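PDB 6SL9: enoyl-CoA hydratase/carnithine racemase from Thermus thermophilus JL-18, which probably isomerises a CoA-bound intermediate of phenylacetic acid catabolism to oxepin-CoA, as the crotonase-family isomerase PaaG. Local coordinates for residues A[242-245]-A[246-250]. Numbering follows the deposited sequence.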
# COMPACT_ATOMS: atom_id res chain seq x y z
N GLU A 242 0.79 34.28 -1.22
CA GLU A 242 2.20 34.47 -0.86
C GLU A 242 3.09 33.49 -1.58
O GLU A 242 4.20 33.89 -2.04
CB GLU A 242 2.36 34.47 0.66
CG GLU A 242 3.81 34.38 1.12
CD GLU A 242 4.71 35.56 0.87
OE1 GLU A 242 5.96 35.39 1.16
OE2 GLU A 242 4.20 36.60 0.39
N GLY A 243 2.69 32.23 -1.61
CA GLY A 243 3.50 31.21 -2.27
C GLY A 243 3.73 31.53 -3.74
O GLY A 243 4.87 31.33 -4.23
N VAL A 244 2.70 32.02 -4.43
CA VAL A 244 2.84 32.36 -5.87
C VAL A 244 3.80 33.55 -6.02
O VAL A 244 4.71 33.52 -6.92
CB VAL A 244 1.45 32.64 -6.49
CG1 VAL A 244 1.59 33.22 -7.86
CG2 VAL A 244 0.64 31.35 -6.49
N ARG A 245 3.63 34.55 -5.18
CA ARG A 245 4.53 35.71 -5.29
C ARG A 245 5.98 35.28 -5.02
O ARG A 245 6.91 35.71 -5.79
CB ARG A 245 4.09 36.78 -4.30
CG ARG A 245 2.80 37.52 -4.62
CD ARG A 245 2.79 38.86 -3.92
NE ARG A 245 2.80 38.56 -2.49
CZ ARG A 245 1.73 38.25 -1.76
NH1 ARG A 245 0.52 38.26 -2.31
NH2 ARG A 245 1.87 37.94 -0.48
N ALA A 246 6.23 34.44 -4.03
CA ALA A 246 7.59 34.04 -3.64
C ALA A 246 8.22 33.21 -4.78
O ALA A 246 9.39 33.40 -5.10
CB ALA A 246 7.55 33.29 -2.34
N PHE A 247 7.47 32.32 -5.41
CA PHE A 247 7.98 31.57 -6.57
C PHE A 247 8.30 32.49 -7.73
O PHE A 247 9.40 32.28 -8.37
CB PHE A 247 6.99 30.51 -7.00
CG PHE A 247 7.52 29.75 -8.19
CD1 PHE A 247 8.53 28.80 -8.03
CD2 PHE A 247 7.01 29.95 -9.47
CE1 PHE A 247 9.01 28.09 -9.11
CE2 PHE A 247 7.47 29.22 -10.56
CZ PHE A 247 8.47 28.29 -10.37
N ARG A 248 7.46 33.50 -7.98
CA ARG A 248 7.72 34.41 -9.13
C ARG A 248 9.01 35.16 -8.86
O ARG A 248 9.81 35.38 -9.82
CB ARG A 248 6.53 35.34 -9.34
CG ARG A 248 5.37 34.62 -9.99
CD ARG A 248 4.04 35.37 -10.08
NE ARG A 248 3.19 34.61 -11.00
CZ ARG A 248 1.91 34.85 -11.20
NH1 ARG A 248 1.33 35.77 -10.45
NH2 ARG A 248 1.22 34.11 -12.08
N GLU A 249 9.28 35.49 -7.59
CA GLU A 249 10.44 36.34 -7.16
C GLU A 249 11.67 35.48 -6.85
O GLU A 249 12.75 36.02 -6.65
CB GLU A 249 10.09 37.29 -6.05
CG GLU A 249 9.04 38.29 -6.44
CD GLU A 249 8.47 39.10 -5.29
OE1 GLU A 249 8.96 38.94 -4.14
OE2 GLU A 249 7.57 39.96 -5.54
N LYS A 250 11.48 34.17 -6.90
CA LYS A 250 12.51 33.14 -6.59
C LYS A 250 13.17 33.47 -5.26
O LYS A 250 14.37 33.52 -5.19
CB LYS A 250 13.48 33.01 -7.76
CG LYS A 250 12.86 32.57 -9.08
CD LYS A 250 12.38 31.12 -9.08
CE LYS A 250 11.93 30.68 -10.44
NZ LYS A 250 10.70 31.41 -10.79
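Ala246, Phe247, Arg248 and Glu249 each give their backbone N-H to the carbonyl four residues back, closing the last turns of helix 238-249. The Arg248 N to Val244 O bond measures 2.9 Å. The final one, Glu249 N to Arg245 O, is the most bent, at 141°. Val244 and Arg248 carry the side-chain contact. They lie side by side, one turn apart, and point the same way. With CG1 anti to the backbone N (chi1 170°), Val244 sets this methyl against one face of the Arg248 guanidinium, toward its rim. Val244 CG1 is 3.6 Å from Arg248 NH1. The arginine chain runs extended from CG to NE, and its CG passes 3.3 Å from Val244 O. Ala246 CB rests 3.4 Å from Glu242 O. The helix ends in a Schellman motif: Lys250 takes a positive phi (50°), and its N makes a weak bond back to Phe247 O. The Lys250 chain also folds back. Its NZ donates to Phe247 O at 2.9 Å and sits over the centre of the Phe247 ring, 3.8 Å above the plane. The contact, on the last helix of the crotonase-family chain, lies far from the chain's centre, and both Phe247 and Arg248 pack on Leu67 of the second subunit. Arg245 NH2 forms a salt bridge with Glu242 OE2 at 2.8 Å; the oxygen accepts through its anti lone pair. The loop after the helix returns Arg251, which forms salt bridges with both Glu242 and Glu249.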